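Local coordinates for packaging protein UL32 (Human herpesvirus 8 type M, PDB 6XF9) that forms a pentameric, zinc-binding ring required for herpesviral genome packaging and probably helps bring new capsids to nuclear replication compartments, at residues F71-A76 with K396-A401; H87-T92 with Q275-M280; R218-S223 with L385-R390; K426-A431 with Q461-Y466. One frame throughout, in Å; residues are numbered along the deposited sequence.

Contact 1: residues F71-A76 with K396-A401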
# COMPACT_ATOMS: atom_id res chain seq x y z
N PHE D 71 -16.50 -26.34 -50.98
CA PHE D 71 -16.96 -25.43 -49.98
C PHE D 71 -15.89 -25.31 -48.97
O PHE D 71 -15.58 -24.25 -48.53
CB PHE D 71 -18.14 -26.00 -49.26
CG PHE D 71 -18.52 -25.23 -48.03
CD1 PHE D 71 -19.04 -23.98 -48.12
CD2 PHE D 71 -18.39 -25.79 -46.81
CE1 PHE D 71 -19.42 -23.30 -47.01
CE2 PHE D 71 -18.76 -25.12 -45.69
CZ PHE D 71 -19.27 -23.87 -45.79
N PHE D 72 -15.27 -26.41 -48.63
CA PHE D 72 -14.27 -26.28 -47.59
C PHE D 72 -13.08 -25.47 -48.07
O PHE D 72 -12.38 -24.85 -47.26
CB PHE D 72 -13.79 -27.66 -47.18
CG PHE D 72 -14.83 -28.51 -46.54
CD1 PHE D 72 -15.18 -28.33 -45.21
CD2 PHE D 72 -15.48 -29.49 -47.28
CE1 PHE D 72 -16.13 -29.14 -44.62
CE2 PHE D 72 -16.46 -30.31 -46.69
CZ PHE D 72 -16.79 -30.13 -45.36
N GLU D 73 -12.81 -25.49 -49.38
CA GLU D 73 -11.71 -24.70 -49.92
C GLU D 73 -12.09 -23.26 -50.16
O GLU D 73 -11.23 -22.38 -50.11
CB GLU D 73 -11.20 -25.30 -51.23
CG GLU D 73 -10.52 -26.64 -51.10
CD GLU D 73 -10.14 -27.19 -52.47
OE1 GLU D 73 -9.16 -27.98 -52.53
OE2 GLU D 73 -10.78 -26.79 -53.48
N ASP D 74 -13.36 -22.97 -50.46
CA ASP D 74 -13.70 -21.56 -50.64
C ASP D 74 -13.82 -20.86 -49.30
O ASP D 74 -13.42 -19.70 -49.16
CB ASP D 74 -14.99 -21.40 -51.45
CG ASP D 74 -14.85 -21.85 -52.89
OD1 ASP D 74 -13.87 -21.44 -53.57
OD2 ASP D 74 -15.76 -22.59 -53.35
N TYR D 75 -14.38 -21.55 -48.30
CA TYR D 75 -14.42 -20.98 -46.96
C TYR D 75 -13.00 -20.78 -46.44
O TYR D 75 -12.71 -19.76 -45.81
CB TYR D 75 -15.25 -21.87 -46.04
CG TYR D 75 -15.19 -21.51 -44.57
CD1 TYR D 75 -15.66 -20.29 -44.09
CD2 TYR D 75 -14.68 -22.41 -43.66
CE1 TYR D 75 -15.59 -19.97 -42.72
CE2 TYR D 75 -14.61 -22.12 -42.31
CZ TYR D 75 -15.06 -20.91 -41.84
OH TYR D 75 -14.97 -20.67 -40.46
N ALA D 76 -12.11 -21.74 -46.69
CA ALA D 76 -10.73 -21.60 -46.25
C ALA D 76 -10.00 -20.46 -46.94
O ALA D 76 -9.02 -19.95 -46.39
CB ALA D 76 -9.96 -22.91 -46.44
N LYS D 396 -2.79 -24.81 -55.11
CA LYS D 396 -2.00 -25.36 -54.02
C LYS D 396 -2.29 -24.65 -52.71
O LYS D 396 -2.41 -25.28 -51.66
CB LYS D 396 -0.51 -25.27 -54.34
CG LYS D 396 -0.02 -26.17 -55.47
CD LYS D 396 1.51 -26.09 -55.63
CE LYS D 396 1.94 -24.99 -56.63
NZ LYS D 396 2.04 -25.50 -58.06
N LEU D 397 -2.47 -23.32 -52.78
CA LEU D 397 -2.84 -22.55 -51.59
C LEU D 397 -4.10 -23.11 -50.97
O LEU D 397 -4.11 -23.49 -49.79
CB LEU D 397 -3.08 -21.09 -51.98
CG LEU D 397 -3.14 -19.98 -50.93
CD1 LEU D 397 -1.75 -19.70 -50.35
CD2 LEU D 397 -3.78 -18.70 -51.45
N ARG D 398 -5.17 -23.20 -51.76
CA ARG D 398 -6.45 -23.66 -51.25
C ARG D 398 -6.36 -25.04 -50.62
O ARG D 398 -7.00 -25.31 -49.61
CB ARG D 398 -7.49 -23.66 -52.35
CG ARG D 398 -7.68 -22.31 -52.99
CD ARG D 398 -8.63 -22.37 -54.17
NE ARG D 398 -9.71 -23.35 -54.01
CZ ARG D 398 -10.99 -23.11 -54.32
NH1 ARG D 398 -11.35 -21.91 -54.75
NH2 ARG D 398 -11.90 -24.06 -54.16
N ALA D 399 -5.63 -25.95 -51.26
CA ALA D 399 -5.44 -27.28 -50.70
C ALA D 399 -4.76 -27.19 -49.34
O ALA D 399 -5.15 -27.88 -48.40
CB ALA D 399 -4.61 -28.13 -51.65
N SER D 400 -3.76 -26.33 -49.23
CA SER D 400 -3.04 -26.20 -47.98
C SER D 400 -3.95 -25.60 -46.92
O SER D 400 -4.07 -26.13 -45.81
CB SER D 400 -1.80 -25.32 -48.21
OG SER D 400 -0.92 -25.33 -47.10
N ALA D 401 -4.66 -24.52 -47.28
CA ALA D 401 -5.52 -23.81 -46.34
C ALA D 401 -6.72 -24.65 -45.94
O ALA D 401 -7.19 -24.56 -44.81
CB ALA D 401 -6.00 -22.49 -46.95

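Contact 2: residues H87-T92 with Q275-M280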
# COMPACT_ATOMS: atom_id res chain seq x y z
N HIS D 87 -8.41 -5.16 -39.03
CA HIS D 87 -9.71 -5.03 -38.31
C HIS D 87 -10.47 -3.60 -38.57
O HIS D 87 -10.14 -2.45 -38.16
CB HIS D 87 -9.43 -4.85 -36.85
CG HIS D 87 -9.37 -6.08 -36.04
ND1 HIS D 87 -8.17 -6.70 -35.74
CD2 HIS D 87 -10.32 -6.74 -35.35
CE1 HIS D 87 -8.41 -7.73 -34.95
NE2 HIS D 87 -9.70 -7.78 -34.71
N CYS D 88 -11.48 -3.68 -39.37
CA CYS D 88 -12.12 -2.41 -39.70
C CYS D 88 -13.51 -2.67 -40.27
O CYS D 88 -13.98 -3.81 -40.29
CB CYS D 88 -11.25 -1.59 -40.64
SG CYS D 88 -10.69 -2.51 -42.06
N TRP D 89 -14.18 -1.60 -40.71
CA TRP D 89 -15.49 -1.79 -41.33
C TRP D 89 -15.37 -2.55 -42.65
O TRP D 89 -16.04 -3.56 -42.84
CB TRP D 89 -16.18 -0.44 -41.55
CG TRP D 89 -17.46 -0.61 -42.30
CD1 TRP D 89 -18.66 -0.95 -41.80
CD2 TRP D 89 -17.62 -0.52 -43.72
NE1 TRP D 89 -19.59 -1.05 -42.81
CE2 TRP D 89 -18.96 -0.78 -44.00
CE3 TRP D 89 -16.76 -0.22 -44.78
CZ2 TRP D 89 -19.46 -0.77 -45.29
CZ3 TRP D 89 -17.26 -0.20 -46.06
CH2 TRP D 89 -18.59 -0.48 -46.31
N THR D 90 -14.45 -2.12 -43.51
CA THR D 90 -14.32 -2.71 -44.83
C THR D 90 -14.05 -4.21 -44.78
O THR D 90 -14.59 -4.96 -45.60
CB THR D 90 -13.21 -2.03 -45.65
OG1 THR D 90 -13.50 -0.64 -45.79
CG2 THR D 90 -13.09 -2.67 -47.03
N SER D 91 -13.22 -4.64 -43.85
CA SER D 91 -12.92 -6.07 -43.75
C SER D 91 -14.14 -6.85 -43.29
O SER D 91 -14.29 -8.02 -43.65
CB SER D 91 -11.75 -6.34 -42.81
OG SER D 91 -10.65 -5.51 -43.13
N THR D 92 -15.01 -6.24 -42.47
CA THR D 92 -16.25 -6.91 -42.08
C THR D 92 -17.24 -6.97 -43.23
O THR D 92 -17.87 -8.00 -43.46
CB THR D 92 -16.87 -6.18 -40.89
OG1 THR D 92 -15.90 -6.14 -39.84
CG2 THR D 92 -18.15 -6.88 -40.41
N GLN D 275 -23.55 8.18 -37.20
CA GLN D 275 -22.53 7.26 -36.72
C GLN D 275 -22.31 6.08 -37.66
O GLN D 275 -21.50 5.21 -37.34
CB GLN D 275 -22.90 6.72 -35.34
CG GLN D 275 -22.67 7.66 -34.18
CD GLN D 275 -23.02 7.01 -32.85
OE1 GLN D 275 -22.22 6.28 -32.27
NE2 GLN D 275 -24.21 7.27 -32.37
N GLY D 276 -23.03 6.02 -38.78
CA GLY D 276 -22.77 5.02 -39.79
C GLY D 276 -23.00 3.60 -39.30
O GLY D 276 -23.47 3.37 -38.18
N PRO D 277 -22.69 2.61 -40.14
CA PRO D 277 -22.86 1.21 -39.75
C PRO D 277 -21.75 0.80 -38.80
O PRO D 277 -21.06 -0.21 -39.00
CB PRO D 277 -22.79 0.47 -41.09
CG PRO D 277 -21.90 1.33 -41.93
CD PRO D 277 -22.02 2.76 -41.44
N CYS D 278 -21.56 1.60 -37.74
CA CYS D 278 -20.42 1.46 -36.85
C CYS D 278 -20.47 0.19 -36.02
O CYS D 278 -19.45 -0.17 -35.43
CB CYS D 278 -20.33 2.68 -35.92
SG CYS D 278 -21.79 2.96 -34.89
N LEU D 279 -21.61 -0.51 -35.99
CA LEU D 279 -21.68 -1.79 -35.30
C LEU D 279 -21.01 -2.90 -36.09
O LEU D 279 -21.13 -4.07 -35.70
CB LEU D 279 -23.13 -2.16 -34.99
CG LEU D 279 -23.83 -1.19 -34.04
CD1 LEU D 279 -25.29 -1.56 -33.83
CD2 LEU D 279 -23.11 -1.17 -32.70
N MET D 280 -20.36 -2.56 -37.20
CA MET D 280 -19.49 -3.47 -37.93
C MET D 280 -18.01 -3.16 -37.76
O MET D 280 -17.17 -3.86 -38.33
CB MET D 280 -19.82 -3.46 -39.42
CG MET D 280 -21.08 -4.19 -39.77
SD MET D 280 -21.52 -3.77 -41.45
CE MET D 280 -20.38 -4.76 -42.40

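Contact 3: residues R218-S223 with L385-R390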
# COMPACT_ATOMS: atom_id res chain seq x y z
N ARG D 218 1.21 -9.18 -61.80
CA ARG D 218 -0.13 -9.48 -61.33
C ARG D 218 -1.00 -8.25 -61.40
O ARG D 218 -0.59 -7.18 -60.94
CB ARG D 218 -0.10 -9.98 -59.89
CG ARG D 218 0.59 -11.30 -59.69
CD ARG D 218 -0.38 -12.40 -60.07
NE ARG D 218 -0.35 -12.78 -61.47
CZ ARG D 218 -1.29 -13.51 -62.04
NH1 ARG D 218 -2.33 -13.93 -61.34
NH2 ARG D 218 -1.20 -13.82 -63.33
N PRO D 219 -2.18 -8.35 -61.99
CA PRO D 219 -3.11 -7.24 -61.95
C PRO D 219 -3.80 -7.19 -60.60
O PRO D 219 -3.98 -8.21 -59.93
CB PRO D 219 -4.11 -7.56 -63.07
CG PRO D 219 -3.53 -8.74 -63.80
CD PRO D 219 -2.69 -9.46 -62.81
N THR D 220 -4.18 -5.98 -60.22
CA THR D 220 -4.89 -5.74 -58.98
C THR D 220 -6.40 -5.73 -59.20
O THR D 220 -6.90 -5.31 -60.23
CB THR D 220 -4.41 -4.44 -58.36
OG1 THR D 220 -4.67 -3.35 -59.24
CG2 THR D 220 -2.91 -4.51 -58.08
N LYS D 221 -7.11 -6.17 -58.17
CA LYS D 221 -8.56 -6.13 -58.10
C LYS D 221 -9.07 -4.71 -57.84
O LYS D 221 -8.30 -3.80 -57.51
CB LYS D 221 -9.01 -7.09 -57.01
CG LYS D 221 -8.42 -8.47 -57.20
CD LYS D 221 -9.15 -9.50 -56.35
CE LYS D 221 -8.69 -9.43 -54.93
NZ LYS D 221 -8.97 -10.69 -54.20
N PRO D 222 -10.37 -4.48 -58.01
CA PRO D 222 -10.91 -3.12 -57.85
C PRO D 222 -10.81 -2.57 -56.43
O PRO D 222 -11.00 -3.29 -55.44
CB PRO D 222 -12.39 -3.28 -58.26
CG PRO D 222 -12.44 -4.54 -59.07
CD PRO D 222 -11.38 -5.43 -58.53
N SER D 223 -10.54 -1.27 -56.35
CA SER D 223 -10.49 -0.59 -55.06
C SER D 223 -11.87 -0.56 -54.44
O SER D 223 -12.86 -0.28 -55.11
CB SER D 223 -9.98 0.84 -55.25
OG SER D 223 -10.49 1.68 -54.23
N LEU D 385 -4.68 -9.54 -50.48
CA LEU D 385 -6.02 -8.99 -50.56
C LEU D 385 -6.37 -8.57 -51.97
O LEU D 385 -7.53 -8.69 -52.38
CB LEU D 385 -6.16 -7.81 -49.60
CG LEU D 385 -6.15 -8.12 -48.11
CD1 LEU D 385 -6.69 -6.89 -47.36
CD2 LEU D 385 -6.95 -9.39 -47.76
N PHE D 386 -5.40 -8.05 -52.73
CA PHE D 386 -5.75 -7.29 -53.92
C PHE D 386 -5.09 -7.74 -55.22
O PHE D 386 -5.54 -7.30 -56.28
CB PHE D 386 -5.47 -5.79 -53.71
CG PHE D 386 -6.60 -5.10 -53.01
CD1 PHE D 386 -7.81 -4.90 -53.66
CD2 PHE D 386 -6.50 -4.74 -51.68
CE1 PHE D 386 -8.88 -4.31 -53.01
CE2 PHE D 386 -7.55 -4.15 -51.03
CZ PHE D 386 -8.74 -3.93 -51.70
N ARG D 387 -4.09 -8.60 -55.18
CA ARG D 387 -3.51 -9.11 -56.41
C ARG D 387 -4.23 -10.37 -56.88
O ARG D 387 -4.60 -11.23 -56.08
CB ARG D 387 -2.03 -9.37 -56.23
CG ARG D 387 -1.31 -8.06 -56.05
CD ARG D 387 0.10 -8.11 -56.53
NE ARG D 387 0.65 -6.76 -56.51
CZ ARG D 387 0.46 -5.87 -57.47
NH1 ARG D 387 -0.27 -6.21 -58.53
NH2 ARG D 387 1.00 -4.66 -57.39
N LEU D 388 -4.43 -10.44 -58.20
CA LEU D 388 -5.15 -11.55 -58.79
C LEU D 388 -4.30 -12.81 -58.70
O LEU D 388 -3.19 -12.84 -59.22
CB LEU D 388 -5.47 -11.22 -60.25
CG LEU D 388 -6.41 -12.21 -60.98
CD1 LEU D 388 -7.26 -11.45 -62.00
CD2 LEU D 388 -5.65 -13.43 -61.60
N PRO D 389 -4.81 -13.88 -58.12
CA PRO D 389 -3.96 -15.06 -57.90
C PRO D 389 -3.65 -15.80 -59.19
O PRO D 389 -4.45 -15.86 -60.12
CB PRO D 389 -4.81 -15.93 -56.97
CG PRO D 389 -6.20 -15.53 -57.23
CD PRO D 389 -6.17 -14.06 -57.60
N ARG D 390 -2.47 -16.41 -59.20
CA ARG D 390 -2.12 -17.33 -60.25
C ARG D 390 -2.81 -18.64 -59.94
O ARG D 390 -2.59 -19.22 -58.87
CB ARG D 390 -0.61 -17.54 -60.29
CG ARG D 390 0.20 -16.30 -60.39
CD ARG D 390 1.66 -16.67 -60.19
NE ARG D 390 2.50 -15.56 -60.64
CZ ARG D 390 2.93 -14.59 -59.86
NH1 ARG D 390 2.67 -14.62 -58.56
NH2 ARG D 390 3.66 -13.60 -60.37

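Contact 4: residues K426-A431 with Q461-Y466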
# COMPACT_ATOMS: atom_id res chain seq x y z
N LYS D 426 -8.42 0.22 -26.32
CA LYS D 426 -9.53 0.87 -27.01
C LYS D 426 -10.78 0.90 -26.12
O LYS D 426 -11.65 1.76 -26.29
CB LYS D 426 -9.82 0.16 -28.34
CG LYS D 426 -8.68 0.27 -29.34
CD LYS D 426 -8.17 1.70 -29.46
CE LYS D 426 -8.96 2.46 -30.49
NZ LYS D 426 -8.74 3.92 -30.41
N GLY D 427 -10.90 -0.07 -25.22
CA GLY D 427 -12.05 -0.10 -24.32
C GLY D 427 -12.00 0.98 -23.26
O GLY D 427 -13.02 1.61 -22.97
N LEU D 428 -10.84 1.18 -22.63
CA LEU D 428 -10.77 2.25 -21.65
C LEU D 428 -10.99 3.60 -22.31
O LEU D 428 -11.54 4.52 -21.70
CB LEU D 428 -9.44 2.21 -20.89
CG LEU D 428 -8.11 2.48 -21.59
CD1 LEU D 428 -7.89 3.95 -21.89
CD2 LEU D 428 -7.00 2.02 -20.69
N GLN D 429 -10.62 3.71 -23.58
CA GLN D 429 -10.74 4.93 -24.38
C GLN D 429 -12.17 5.23 -24.82
O GLN D 429 -12.48 6.37 -25.16
CB GLN D 429 -9.80 4.79 -25.58
CG GLN D 429 -9.26 6.04 -26.14
CD GLN D 429 -8.23 5.76 -27.20
OE1 GLN D 429 -8.16 4.65 -27.71
NE2 GLN D 429 -7.42 6.75 -27.53
N ASN D 430 -13.03 4.22 -24.91
CA ASN D 430 -14.38 4.40 -25.44
C ASN D 430 -15.47 4.01 -24.43
O ASN D 430 -16.63 3.89 -24.82
CB ASN D 430 -14.58 3.55 -26.71
CG ASN D 430 -13.78 4.06 -27.92
OD1 ASN D 430 -13.93 5.22 -28.37
ND2 ASN D 430 -12.92 3.19 -28.45
N ALA D 431 -15.13 3.84 -23.15
CA ALA D 431 -16.09 3.35 -22.17
C ALA D 431 -15.54 3.63 -20.77
O ALA D 431 -14.33 3.80 -20.58
CB ALA D 431 -16.38 1.86 -22.34
N GLN D 461 -0.32 9.28 -23.23
CA GLN D 461 -0.41 10.41 -24.14
C GLN D 461 -1.49 10.17 -25.18
O GLN D 461 -2.34 11.04 -25.41
CB GLN D 461 0.96 10.68 -24.78
CG GLN D 461 0.86 11.56 -26.02
CD GLN D 461 2.20 11.78 -26.75
OE1 GLN D 461 3.23 11.21 -26.38
NE2 GLN D 461 2.16 12.60 -27.82
N THR D 462 -1.51 8.98 -25.79
CA THR D 462 -2.51 8.68 -26.81
C THR D 462 -3.91 8.74 -26.25
O THR D 462 -4.81 9.30 -26.87
CB THR D 462 -2.27 7.31 -27.43
OG1 THR D 462 -0.97 7.27 -28.00
CG2 THR D 462 -3.31 7.02 -28.51
N SER D 463 -4.12 8.15 -25.08
CA SER D 463 -5.46 8.17 -24.50
C SER D 463 -5.91 9.58 -24.17
O SER D 463 -7.10 9.91 -24.30
CB SER D 463 -5.52 7.33 -23.24
OG SER D 463 -6.81 7.49 -22.68
N HIS D 464 -4.98 10.44 -23.74
CA HIS D 464 -5.36 11.83 -23.50
C HIS D 464 -5.75 12.50 -24.81
O HIS D 464 -6.78 13.18 -24.88
CB HIS D 464 -4.24 12.60 -22.79
CG HIS D 464 -4.16 12.35 -21.30
ND1 HIS D 464 -5.17 12.69 -20.43
CD2 HIS D 464 -3.14 11.89 -20.53
CE1 HIS D 464 -4.81 12.38 -19.19
NE2 HIS D 464 -3.58 11.90 -19.22
N LEU D 465 -4.99 12.25 -25.88
CA LEU D 465 -5.11 13.05 -27.10
C LEU D 465 -6.32 12.67 -27.97
O LEU D 465 -7.11 13.55 -28.35
CB LEU D 465 -3.82 12.94 -27.92
CG LEU D 465 -2.54 13.65 -27.46
CD1 LEU D 465 -1.40 13.52 -28.50
CD2 LEU D 465 -2.78 15.10 -27.05
N TYR D 466 -6.52 11.38 -28.27
CA TYR D 466 -7.31 10.98 -29.44
C TYR D 466 -8.43 9.99 -29.09
O TYR D 466 -8.49 9.41 -27.99
CB TYR D 466 -6.41 10.35 -30.52
CG TYR D 466 -5.37 11.30 -31.06
CD1 TYR D 466 -5.69 12.59 -31.40
CD2 TYR D 466 -4.05 10.90 -31.19
CE1 TYR D 466 -4.76 13.48 -31.88
CE2 TYR D 466 -3.09 11.78 -31.67
CZ TYR D 466 -3.45 13.07 -32.00
OH TYR D 466 -2.52 13.98 -32.46

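Contact 1: residues F71-A76 with K396-A401
R398 reaches across to E73 and D74 and forms a salt-bridge network between two nearly perpendicular helices. The segments 71-76 and 396-401 cross at 96°, with axes 8.6 Å apart at closest approach. They belong to the helices 71-83 and 391-402.

R398 leaves its helix with CG beside the backbone N. The chain then bends at chi3 (34°), which turns the guanidinium toward the start of helix 71-83. One face of the group lies against the backbone at E73 and D74. R398 NH2 gives a hydrogen bond to OE2 of E73 at 3.0 Å, fairly straight at 166°. The acceptor lies in the guanidinium plane, but OE2 is met on its anti side and the donor is tilted from the carboxylate plane. E73 is extended beyond CG and crosses R398 at about a right angle. The two charged planes are also almost perpendicular.

R398 NH1 makes the second salt bridge, to OD1 of D74 at 2.8 Å. Its hydrogen bond is weak because it is strongly bent. D74 starts out away from helix 391-402, yet its carboxylate swings back to R398. The other oxygen, OD2, takes a weak hydrogen bond from H106. D74 thus links R398 to helix 89-106. Two carboxylates on one guanidinium probably share its positive charge.

Beyond this polar group the helices approach through small residues. A76 and A401 both point across, and their small side chains let the helices come close here. A76 CB lies 4.0 Å from A401 CB and 3.6 Å from A401 O.

Contact 2: residues H87-T92 with Q275-M280
W89 and T92, on the first turn of helix 89-106, pack against M280 and P277 of the loop after strand 271-272. M280 fills the tight part of the contact. M280 CB lies 3.6 Å from W89 CD1. The chain then bends at chi3 (77°), which carries SD back beside the indole and CE toward T92. M280 SD is 4.5 Å from the centroid of the five-membered ring of W89, in an oblique Met-aromatic contact. M280 CE sits 3.7 Å from T92 CG2, so the methionine lies against both residues of the helix turn.

P277 meets the same pyrrole part of the indole. P277 CG is 3.4 Å from W89 NE1, again at an oblique angle. P277 is the centre of an inverse gamma turn. M280 O comes within 3.0 Å of T92 OG1.

The looser part is at C88, the N-cap residue. Its closest approach to the loop is between carbonyl oxygens, C88 O and M280 O, at 3.7 Å. The C88 side chain points away, toward helix 297-304 and about 5 Å from the side chain of the zinc ligand C299. There is no solvent side here, since all five touching residues are buried. Helix 14-22 covers W89, P277 and M280, and W232 meets W89 edge-to-face. E300 accepts hydrogen bonds from the backbone N atoms of W89 and T90 at the helix start.

The chemistry is thus mainly apolar and sulfur-aromatic, consistent with an interior junction that joins a helix start to a loop near a zinc site.

Contact 3: residues R218-S223 with L385-R390
R218 has the most surface buried here, followed by F386 and K221. Their segments run roughly antiparallel and share a single beta bridge, between T220 and R387. Two backbone hydrogen bonds flank it: L388 N to P219 O at 2.9 Å, and K221 N to F386 O at 2.7 Å.

R218 folds back at chi2 and chi3, and this puts its guanidinium beside the backbone of 388-390. R218 NH1 donates to L388 O at 2.5 Å, a doubtfully short length. The donor stands above the carbonyl plane, 46° out of it. CG of R390 lies over the centre of one R218 guanidinium face, 3.5 Å above the plane. P219 CD covers the opposite face nearer its rim. CD of R218 in turn lies over the guanidinium of R390. The two charged planes are 27° apart, and the NE atoms of R218 and R390 are 4.1 Å from each other. R390 NH1 is held by C214 O and A211 O.

F386 is the last helical residue before the chain turns into the bridge. Its ring edge meets P222 O, which is 3.4 Å from F386 CE1. W5 packs edge-to-face with the same ring. K221 CB and CG pass close to F386 O, while K221 NZ is hydrogen-bonded to P4 O. The lysine thereby joins the N-terminal residues to this loop pair. T220 CG2 covers one face of the R387 guanidinium.

The arginines R218 and R390 carry like charges, but backbone carbonyls receive their N-H groups. These carbonyl dipoles probably offset part of the repulsion and let the two side chains overlap.

Contact 4: residues K426-A431 with Q461-Y466
The helical segments 426-430 and 461-465 run side by side at 32°, with axes 10.3 Å apart and CA atoms nearest at Q429 and S463. Q429 makes most of the contact across this gap.

Q429 points toward helix 459-465. Its CG is anti to the backbone N (chi1 -151°) and the chain stays extended, so the amide reaches the C-terminal end of that helix. There Q429 NE2 donates to Y466 O at 2.9 Å. The bond is weak, with an angle of 125° at the hydrogen. Q429 NE2 also passes T462 O at 3.7 Å.

The other end of the amide is held from its own helix. K426 NZ donates to Q429 OE1 at 2.9 Å, from above the carbonyl plane. The same NZ forms a salt bridge to D370. Bonds at both ends should help fix the rotation of the amide, and the lysine charge probably polarises it.

L428 adds a small apolar touch. L428 CD1 lies 3.8 Å from S463 OG. Y466 gives this contact its backbone oxygen, whereas its ring packs on helix 360-369 and its OH is hydrogen-bonded to H364 ND1. Residues of a second subunit, including F153 and S49, pack on L465 and Y466.

The arrangement is two neighbouring helices joined mainly by one glutamine side chain, in the C-terminal helical part of the fold. It lies near, without touching, the zinc site of C296, C299, H366 and C373, with the Y466 side chain about 10 Å from a zinc ion, and it borders a subunit interface of the pentamer.

In the fold
From the N terminus, helix 71-83 opens the loop that contact 1 closes at helix 391-402. Contacts 2 and 3 are both nested inside it. Contact 2 opens next, at the start of helix 89-106, and closes in the loop after strand 271-272. Contact 3 begins before that closure, at 218-223, and ends at 385-390. Contacts 2 and 3 therefore cross along the chain. Contact 4 follows in series and closes a short loop between helices 416-430 and 459-465. Contact 1 ties an early helix to helix 391-402, and contact 3 ties a middle loop to the preceding helix 382-386. Contact 2 lies nearest the chain's centre, and contact 4 lies across that centre from contacts 1 and 3.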